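Local atomic coordinates of mitochondrial dynamics protein MID49 (Mus musculus, PDB entry 4WOY), a protein that resides in the mitochondrial outer membrane, where it recruits the fission mediator dynamin-related protein 1, regulates its GTPase activity and is required for mitochondrial fission. Residues F43-F48 and W115-V120; A73-E78 and V178-P183; C97-R102 and G121-S126. The protein carries 1 engineered substitution. All coordinates share one frame; numbering follows the deposited sequence.

Contact 1. Residues F43-F48 and W115-V120; sequences FPELPF and WDRFLV
The nearest CA atoms across the segments, those of Leu46 and Trp115, are 7.2 Å apart, and with no hydrogen bond between 43-48 and 115-120 the contact is made largely by side chains. Trp115 carries most of it. With chi1 at -57° the indole is sent toward the loop, and its CH2 corner stands over the centre of the Phe48 ring, 3.6 Å from Phe48 CZ. This is a T-shaped stack, the planes at 81° and the centroid of the indole six-membered ring 5.0 Å from that of Phe48. Pro47 touches the same indole in two places: its CD rests on one face near the rim, while its O, also paired with Glu76 N, lies in the indole plane, 3.3 Å from Trp115 CZ2. An inverse gamma turn centred on Pro47 follows a type I turn from Phe43 to Leu46, together leading from helix 18-42 toward the nucleotidyltransferase-like sheet. The indole N-H is used by Glu76 O. Buried Leu46 is apolar and branched, so CB can meet Trp115 while CD2 reaches the edge of the Phe118 ring at CE2 (3.9 Å); Arg117 CG lies over a face of Phe118. At the exposed margin Glu45 OE2 and Arg117 NH1 are 4.4 Å apart, too far for a salt bridge, and a water joins them, donating to Glu45 OE2 (2.7 Å) and accepting from Arg117 NH1 (2.8 Å).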
loop_
_atom_site.group_PDB
_atom_site.type_symbol
_atom_site.label_atom_id
_atom_site.label_comp_id
_atom_site.label_asym_id
_atom_site.label_seq_id
_atom_site.Cartn_x
_atom_site.Cartn_y
_atom_site.Cartn_z
ATOM N N PHE A 43 21.944 -1.227 14.465
ATOM C CA PHE A 43 21.236 -2.386 15.005
ATOM C C PHE A 43 21.664 -3.690 14.352
ATOM O O PHE A 43 20.824 -4.404 13.809
ATOM C CB PHE A 43 19.726 -2.217 14.829
ATOM C CG PHE A 43 19.173 -0.999 15.500
ATOM C CD1 PHE A 43 18.847 -1.020 16.851
ATOM C CD2 PHE A 43 19.010 0.178 14.793
ATOM C CE1 PHE A 43 18.341 0.110 17.480
ATOM C CE2 PHE A 43 18.518 1.310 15.420
ATOM C CZ PHE A 43 18.182 1.276 16.766
ATOM N N PRO A 44 22.964 -4.023 14.438
ATOM C CA PRO A 44 23.458 -5.267 13.846
ATOM C C PRO A 44 22.855 -6.521 14.500
ATOM O O PRO A 44 22.818 -7.564 13.851
ATOM C CB PRO A 44 24.971 -5.176 14.078
ATOM C CG PRO A 44 25.091 -4.354 15.291
ATOM C CD PRO A 44 24.032 -3.320 15.179
ATOM N N GLU A 45 22.426 -6.433 15.758
ATOM C CA GLU A 45 21.782 -7.556 16.431
ATOM C C GLU A 45 20.343 -7.821 15.901
ATOM O O GLU A 45 19.754 -8.872 16.182
ATOM C CB GLU A 45 21.749 -7.340 17.946
ATOM C CG GLU A 45 20.682 -6.372 18.438
ATOM C CD GLU A 45 21.091 -4.911 18.353
ATOM O OE1 GLU A 45 22.059 -4.578 17.637
ATOM O OE2 GLU A 45 20.415 -4.093 19.017
ATOM N N LEU A 46 19.754 -6.865 15.186
ATOM C CA LEU A 46 18.412 -7.074 14.638
ATOM C C LEU A 46 18.510 -7.487 13.178
ATOM O O LEU A 46 18.887 -6.674 12.326
ATOM C CB LEU A 46 17.554 -5.819 14.767
ATOM C CG LEU A 46 17.443 -5.219 16.162
ATOM C CD1 LEU A 46 16.583 -3.961 16.096
ATOM C CD2 LEU A 46 16.858 -6.253 17.141
ATOM N N PRO A 47 18.151 -8.751 12.886
ATOM C CA PRO A 47 18.327 -9.303 11.545
ATOM C C PRO A 47 17.198 -8.889 10.596
ATOM O O PRO A 47 16.273 -9.662 10.350
ATOM C CB PRO A 47 18.330 -10.822 11.796
ATOM C CG PRO A 47 17.444 -10.978 12.974
ATOM C CD PRO A 47 17.658 -9.759 13.838
ATOM N N PHE A 48 17.279 -7.658 10.104
ATOM C CA PHE A 48 16.454 -7.203 9.010
ATOM C C PHE A 48 17.116 -7.621 7.692
ATOM O O PHE A 48 18.337 -7.683 7.581
ATOM C CB PHE A 48 16.259 -5.675 9.057
ATOM C CG PHE A 48 15.385 -5.187 10.194
ATOM C CD1 PHE A 48 14.004 -5.247 10.104
ATOM C CD2 PHE A 48 15.950 -4.640 11.337
ATOM C CE1 PHE A 48 13.202 -4.794 11.138
ATOM C CE2 PHE A 48 15.163 -4.166 12.375
ATOM C CZ PHE A 48 13.778 -4.254 12.284
ATOM N N TRP A 115 14.413 -10.699 18.526
ATOM C CA TRP A 115 13.124 -10.059 18.433
ATOM C C TRP A 115 12.348 -10.087 19.767
ATOM O O TRP A 115 11.299 -9.423 19.888
ATOM C CB TRP A 115 12.294 -10.716 17.330
ATOM C CG TRP A 115 12.954 -10.693 15.974
ATOM C CD1 TRP A 115 13.378 -11.778 15.246
ATOM C CD2 TRP A 115 13.260 -9.528 15.177
ATOM N NE1 TRP A 115 13.927 -11.358 14.051
ATOM C CE2 TRP A 115 13.868 -9.987 13.986
ATOM C CE3 TRP A 115 13.099 -8.146 15.366
ATOM C CZ2 TRP A 115 14.310 -9.107 12.986
ATOM C CZ3 TRP A 115 13.529 -7.275 14.363
ATOM C CH2 TRP A 115 14.124 -7.761 13.190
ATOM N N ASP A 116 12.833 -10.858 20.750
ATOM C CA ASP A 116 12.095 -11.004 22.018
ATOM C C ASP A 116 11.916 -9.669 22.771
ATOM O O ASP A 116 10.930 -9.500 23.493
ATOM C CB ASP A 116 12.764 -12.007 22.960
ATOM C CG ASP A 116 12.613 -13.440 22.503
ATOM O OD1 ASP A 116 11.763 -13.725 21.633
ATOM O OD2 ASP A 116 13.345 -14.293 23.039
ATOM N N ARG A 117 12.828 -8.714 22.582
ATOM C CA ARG A 117 12.692 -7.424 23.262
ATOM C C ARG A 117 11.453 -6.633 22.791
ATOM O O ARG A 117 11.036 -5.676 23.448
ATOM C CB ARG A 117 13.934 -6.577 23.079
ATOM C CG ARG A 117 14.126 -6.126 21.686
ATOM C CD ARG A 117 15.272 -5.149 21.611
ATOM N NE ARG A 117 14.833 -3.808 21.951
ATOM C CZ ARG A 117 15.498 -2.708 21.615
ATOM N NH1 ARG A 117 16.641 -2.795 20.933
ATOM N NH2 ARG A 117 15.016 -1.519 21.958
ATOM N N PHE A 118 10.876 -7.034 21.661
ATOM C CA PHE A 118 9.658 -6.412 21.161
ATOM C C PHE A 118 8.422 -7.200 21.546
ATOM O O PHE A 118 7.330 -6.957 21.026
ATOM C CB PHE A 118 9.747 -6.250 19.644
ATOM C CG PHE A 118 10.997 -5.564 19.214
ATOM C CD1 PHE A 118 11.169 -4.201 19.469
ATOM C CD2 PHE A 118 12.035 -6.286 18.627
ATOM C CE1 PHE A 118 12.350 -3.554 19.101
ATOM C CE2 PHE A 118 13.219 -5.648 18.259
ATOM C CZ PHE A 118 13.377 -4.272 18.506
ATOM N N LEU A 119 8.590 -8.165 22.442
ATOM C CA LEU A 119 7.450 -8.913 22.933
ATOM C C LEU A 119 6.604 -8.100 23.912
ATOM O O LEU A 119 7.118 -7.506 24.848
ATOM C CB LEU A 119 7.914 -10.208 23.608
ATOM C CG LEU A 119 8.334 -11.402 22.762
ATOM C CD1 LEU A 119 8.738 -12.502 23.713
ATOM C CD2 LEU A 119 7.176 -11.842 21.910
ATOM N N VAL A 120 5.307 -8.054 23.655
ATOM C CA VAL A 120 4.312 -7.677 24.648
ATOM C C VAL A 120 3.505 -8.919 24.982
ATOM O O VAL A 120 2.840 -9.462 24.111
ATOM C CB VAL A 120 3.396 -6.553 24.145
ATOM C CG1 VAL A 120 2.285 -6.283 25.152
ATOM C CG2 VAL A 120 4.207 -5.324 23.947
HETATM O O HOH W 1 18.357 -4.988 20.487
#

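Contact 2. Residues A73-E78 and V178-P183; sequences APLELE and VLMVVP
Ala73 and Met180 pair across two parallel strands of the mixed sheet, and the backbone here is closely knit. Ala73 is gripped at both ends: its N gives a nearly straight bond (178°) to Leu179 O at 2.7 Å, and its O accepts a more bent one from Val181 N at 3.0 Å. A third bond, Leu75 N to Val181 O at 2.9 Å, carries the ladder one step past the end of strand 69-74. Pro74, lacking an N-H, costs nothing on this edge, because the bonds use its neighbours; its CA-H instead points at Val181 O. Side chains fill both faces. Small Ala73 shares one with Met180, which packs on helix 126-139, while Pro74 CB meets Val181 CG2 at 4.1 Å on the other. Leu75 has CG beside its backbone N (chi1 -78°), and its CD1 reaches back across the ladder to Met180 CB, 3.8 Å away. Further along the segments part. Leu77 CD1 still touches Val182 CG1 at 4.0 Å, but no backbone bond accompanies it, and the CB of exposed Glu76 points away from 178-183. The chemistry implies a division of labour: three backbone bonds fix the register in the buried sheet, and beyond them the contact between the segments is apolar, Leu75 and Leu77 against Val182, while the backbone of Glu76 bonds instead to Pro47 and Trp115.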
loop_
_atom_site.group_PDB
_atom_site.type_symbol
_atom_site.label_atom_id
_atom_site.label_comp_id
_atom_site.label_asym_id
_atom_site.label_seq_id
_atom_site.Cartn_x
_atom_site.Cartn_y
_atom_site.Cartn_z
ATOM N N ALA A 73 11.212 -3.232 4.872
ATOM C CA ALA A 73 12.278 -3.710 5.752
ATOM C C ALA A 73 11.849 -5.060 6.362
ATOM O O ALA A 73 11.112 -5.095 7.349
ATOM C CB ALA A 73 12.600 -2.673 6.845
ATOM N N PRO A 74 12.267 -6.172 5.734
ATOM C CA PRO A 74 11.808 -7.497 6.188
ATOM C C PRO A 74 12.493 -7.981 7.455
ATOM O O PRO A 74 13.710 -7.979 7.550
ATOM C CB PRO A 74 12.134 -8.413 5.004
ATOM C CG PRO A 74 13.238 -7.709 4.258
ATOM C CD PRO A 74 13.005 -6.236 4.456
ATOM N N LEU A 75 11.688 -8.384 8.431
ATOM C CA LEU A 75 12.204 -9.034 9.621
ATOM C C LEU A 75 12.589 -10.450 9.246
ATOM O O LEU A 75 11.860 -11.098 8.481
ATOM C CB LEU A 75 11.159 -9.048 10.733
ATOM C CG LEU A 75 10.923 -7.769 11.531
ATOM C CD1 LEU A 75 10.052 -6.776 10.752
ATOM C CD2 LEU A 75 10.327 -8.138 12.888
ATOM N N GLU A 76 13.742 -10.922 9.714
ATOM C CA GLU A 76 14.064 -12.329 9.500
ATOM C C GLU A 76 13.735 -13.090 10.770
ATOM O O GLU A 76 14.501 -13.052 11.728
ATOM C CB GLU A 76 15.525 -12.525 9.099
ATOM C CG GLU A 76 15.824 -11.906 7.738
ATOM C CD GLU A 76 17.280 -11.906 7.361
ATOM O OE1 GLU A 76 18.149 -12.213 8.217
ATOM O OE2 GLU A 76 17.545 -11.602 6.180
ATOM N N LEU A 77 12.591 -13.772 10.778
ATOM C CA LEU A 77 12.170 -14.522 11.956
ATOM C C LEU A 77 12.764 -15.949 11.963
ATOM O O LEU A 77 12.880 -16.584 10.916
ATOM C CB LEU A 77 10.642 -14.571 12.027
ATOM C CG LEU A 77 9.901 -13.235 12.168
ATOM C CD1 LEU A 77 8.382 -13.427 12.239
ATOM C CD2 LEU A 77 10.407 -12.485 13.384
ATOM N N GLU A 78 13.181 -16.435 13.126
ATOM C CA GLU A 78 13.627 -17.834 13.240
ATOM C C GLU A 78 12.505 -18.796 12.833
ATOM O O GLU A 78 11.385 -18.685 13.311
ATOM C CB GLU A 78 14.105 -18.174 14.664
ATOM C CG GLU A 78 15.274 -17.332 15.174
ATOM C CD GLU A 78 14.852 -15.973 15.745
ATOM O OE1 GLU A 78 13.681 -15.569 15.576
ATOM O OE2 GLU A 78 15.699 -15.312 16.376
ATOM N N VAL A 178 8.045 3.673 5.189
ATOM C CA VAL A 178 8.970 2.678 5.711
ATOM C C VAL A 178 8.160 1.573 6.361
ATOM O O VAL A 178 7.484 1.804 7.367
ATOM C CB VAL A 178 9.940 3.262 6.725
ATOM C CG1 VAL A 178 10.916 2.199 7.164
ATOM C CG2 VAL A 178 10.665 4.459 6.133
ATOM N N LEU A 179 8.210 0.382 5.762
ATOM C CA LEU A 179 7.365 -0.719 6.201
ATOM C C LEU A 179 8.159 -1.897 6.720
ATOM O O LEU A 179 8.805 -2.607 5.939
ATOM C CB LEU A 179 6.470 -1.186 5.059
ATOM C CG LEU A 179 5.571 -0.126 4.433
ATOM C CD1 LEU A 179 5.070 -0.626 3.084
ATOM C CD2 LEU A 179 4.391 0.220 5.364
ATOM N N MET A 180 8.090 -2.125 8.031
ATOM C CA MET A 180 8.669 -3.360 8.600
ATOM C C MET A 180 7.697 -4.511 8.340
ATOM O O MET A 180 6.520 -4.421 8.683
ATOM C CB MET A 180 8.959 -3.222 10.100
ATOM C CG MET A 180 10.203 -2.366 10.423
ATOM S SD MET A 180 10.425 -2.010 12.175
ATOM C CE MET A 180 8.913 -1.138 12.580
ATOM N N VAL A 181 8.165 -5.571 7.701
ATOM C CA VAL A 181 7.249 -6.586 7.221
ATOM C C VAL A 181 7.681 -7.996 7.604
ATOM O O VAL A 181 8.879 -8.257 7.800
ATOM C CB VAL A 181 7.069 -6.477 5.690
ATOM C CG1 VAL A 181 6.585 -5.070 5.306
ATOM C CG2 VAL A 181 8.366 -6.791 4.956
ATOM N N VAL A 182 6.687 -8.880 7.776
ATOM C CA VAL A 182 6.927 -10.328 7.929
ATOM C C VAL A 182 6.120 -11.062 6.824
ATOM O O VAL A 182 5.100 -10.519 6.338
ATOM C CB VAL A 182 6.543 -10.846 9.355
ATOM C CG1 VAL A 182 7.217 -10.024 10.446
ATOM C CG2 VAL A 182 5.083 -10.811 9.562
ATOM N N PRO A 183 6.551 -12.294 6.429
ATOM C CA PRO A 183 6.005 -13.007 5.250
ATOM C C PRO A 183 4.515 -13.404 5.208
ATOM O O PRO A 183 4.033 -13.640 4.106
ATOM C CB PRO A 183 6.863 -14.279 5.184
ATOM C CG PRO A 183 8.165 -13.877 5.774
ATOM C CD PRO A 183 7.792 -12.930 6.907
#

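Contact 3. Residues C97-R102 and G121-S126; sequences CWAVRR and GGYLSS
A single beta bridge, Arg101 with Tyr123, sets the second strand of a small beta hairpin, strands 119-120 and 123-124, against strand 97-102. Two backbone bonds flank it: Leu124 N to Val100 O and Arg102 N to Gly122 O, both 2.9 Å, the first almost in line with the carbonyl. Val100 O is also approached by Tyr123 CA (3.2 Å). Tyr123 buries the most surface here. With CG beside the backbone N (chi1 -64°), its ring lies alongside strand 97-102, CD1 3.7 Å from Ala99 CB and CE1 3.7 Å from Arg101 CB; small Ala99 lets it settle close. Arg101 runs beside the ring, pointing the same way, its long aliphatic stem suited to that flank and its NE 3.7 Å from Tyr123 OH, too far for a hydrogen bond. Since strand 97-102 belongs to the large mixed sheet of the nucleotidyltransferase-like domain, the bridge ties the hairpin to that sheet just before helix 126-139, whose N-cap, Ser125, has OG bonded to Val128 N. On the buried side Val100 and Leu124 lie side by side, Val100 CG1 4.1 Å from Leu124 CB. Arg102 leads its guanidinium away to His108 O and a salt bridge with Asp116.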
loop_
_atom_site.group_PDB
_atom_site.type_symbol
_atom_site.label_atom_id
_atom_site.label_comp_id
_atom_site.label_asym_id
_atom_site.label_seq_id
_atom_site.Cartn_x
_atom_site.Cartn_y
_atom_site.Cartn_z
ATOM N N CYS A 97 -6.247 -7.573 10.513
ATOM C CA CYS A 97 -4.982 -7.733 11.249
ATOM C C CYS A 97 -4.574 -9.172 11.509
ATOM O O CYS A 97 -5.319 -10.108 11.282
ATOM C CB CYS A 97 -5.038 -7.015 12.603
ATOM S SG CYS A 97 -5.364 -5.263 12.527
ATOM N N TRP A 98 -3.360 -9.330 12.003
ATOM C CA TRP A 98 -2.802 -10.642 12.310
ATOM C C TRP A 98 -1.873 -10.536 13.524
ATOM O O TRP A 98 -1.210 -9.498 13.714
ATOM C CB TRP A 98 -2.044 -11.205 11.090
ATOM C CG TRP A 98 -2.916 -11.874 10.056
ATOM C CD1 TRP A 98 -3.825 -11.285 9.203
ATOM C CD2 TRP A 98 -2.955 -13.274 9.767
ATOM N NE1 TRP A 98 -4.425 -12.237 8.414
ATOM C CE2 TRP A 98 -3.904 -13.465 8.735
ATOM C CE3 TRP A 98 -2.279 -14.380 10.278
ATOM C CZ2 TRP A 98 -4.185 -14.712 8.210
ATOM C CZ3 TRP A 98 -2.559 -15.632 9.746
ATOM C CH2 TRP A 98 -3.499 -15.784 8.721
ATOM N N ALA A 99 -1.827 -11.587 14.347
ATOM C CA ALA A 99 -0.884 -11.607 15.473
ATOM C C ALA A 99 0.291 -12.509 15.133
ATOM O O ALA A 99 0.178 -13.437 14.336
ATOM C CB ALA A 99 -1.539 -12.051 16.763
ATOM N N VAL A 100 1.430 -12.187 15.718
ATOM C CA VAL A 100 2.638 -12.961 15.542
ATOM C C VAL A 100 2.990 -13.526 16.931
ATOM O O VAL A 100 3.392 -12.788 17.838
ATOM C CB VAL A 100 3.801 -12.093 14.932
ATOM C CG1 VAL A 100 5.041 -12.915 14.726
ATOM C CG2 VAL A 100 3.381 -11.462 13.610
ATOM N N ARG A 101 2.806 -14.839 17.083
ATOM C CA ARG A 101 2.890 -15.523 18.373
ATOM C C ARG A 101 4.266 -16.142 18.563
ATOM O O ARG A 101 4.761 -16.892 17.722
ATOM C CB ARG A 101 1.813 -16.616 18.466
ATOM C CG ARG A 101 1.665 -17.285 19.824
ATOM C CD ARG A 101 0.795 -18.556 19.738
ATOM N NE ARG A 101 -0.635 -18.274 19.834
ATOM C CZ ARG A 101 -1.586 -18.982 19.226
ATOM N NH1 ARG A 101 -1.267 -20.022 18.448
ATOM N NH2 ARG A 101 -2.862 -18.644 19.384
ATOM N N ARG A 102 4.880 -15.824 19.681
ATOM C CA ARG A 102 6.130 -16.428 20.051
ATOM C C ARG A 102 5.815 -17.857 20.477
ATOM O O ARG A 102 4.790 -18.116 21.100
ATOM C CB ARG A 102 6.820 -15.620 21.142
ATOM C CG ARG A 102 8.105 -16.235 21.642
ATOM C CD ARG A 102 9.180 -16.407 20.569
ATOM N NE ARG A 102 10.486 -16.378 21.224
ATOM C CZ ARG A 102 11.048 -17.421 21.833
ATOM N NH1 ARG A 102 10.437 -18.597 21.856
ATOM N NH2 ARG A 102 12.229 -17.291 22.425
ATOM N N GLY A 121 3.617 -9.403 26.214
ATOM C CA GLY A 121 3.161 -10.739 26.552
ATOM C C GLY A 121 3.842 -11.806 25.720
ATOM O O GLY A 121 5.063 -11.908 25.712
ATOM N N GLY A 122 3.049 -12.592 24.999
ATOM C CA GLY A 122 3.582 -13.632 24.137
ATOM C C GLY A 122 3.522 -13.351 22.638
ATOM O O GLY A 122 3.582 -14.270 21.825
ATOM N N TYR A 123 3.373 -12.080 22.282
ATOM C CA TYR A 123 3.298 -11.687 20.894
ATOM C C TYR A 123 4.304 -10.634 20.537
ATOM O O TYR A 123 4.583 -9.731 21.330
ATOM C CB TYR A 123 1.903 -11.167 20.584
ATOM C CG TYR A 123 0.842 -12.223 20.741
ATOM C CD1 TYR A 123 0.494 -13.055 19.669
ATOM C CD2 TYR A 123 0.197 -12.409 21.961
ATOM C CE1 TYR A 123 -0.478 -14.046 19.815
ATOM C CE2 TYR A 123 -0.786 -13.400 22.121
ATOM C CZ TYR A 123 -1.103 -14.215 21.047
ATOM O OH TYR A 123 -2.072 -15.180 21.183
ATOM N N LEU A 124 4.824 -10.738 19.324
ATOM C CA LEU A 124 5.698 -9.728 18.775
ATOM C C LEU A 124 4.890 -8.481 18.425
ATOM O O LEU A 124 4.022 -8.515 17.550
ATOM C CB LEU A 124 6.401 -10.262 17.534
ATOM C CG LEU A 124 7.425 -9.375 16.849
ATOM C CD1 LEU A 124 8.569 -9.127 17.785
ATOM C CD2 LEU A 124 7.888 -10.085 15.600
ATOM N N SER A 125 5.187 -7.381 19.111
ATOM C CA SER A 125 4.351 -6.186 19.025
ATOM C C SER A 125 4.761 -5.253 17.892
ATOM O O SER A 125 5.832 -4.691 17.935
ATOM C CB SER A 125 4.391 -5.407 20.338
ATOM O OG SER A 125 3.652 -4.196 20.220
ATOM N N SER A 126 3.890 -5.058 16.912
ATOM C CA SER A 126 4.185 -4.099 15.866
ATOM C C SER A 126 4.351 -2.695 16.479
ATOM O O SER A 126 5.239 -1.957 16.074
ATOM C CB SER A 126 3.100 -4.136 14.781
ATOM O OG SER A 126 1.872 -3.672 15.274
#

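Overall arrangement
From the N terminus, the chain leaves helix 18-42 into 43-48, which waits 66 residues for its partner 115-120 to close contact 1. Within that loop lie 73-78 and 97-102, the first halves of contacts 2 and 3. Contact 3 then closes a short loop of 18 residues at 121-126, and contact 2 closes last, after 99 residues, at 178-183. Contact 3 is therefore nested within contact 2, whereas contact 1 crosses both. Contact 2 lies in the main sheet; contact 3 joins the hairpin to that sheet, and contact 1 ties the turn leading into the hairpin to the loop after helix 18-42. Leu75 and Leu77 packing on Leu124 connects contacts 2 and 3.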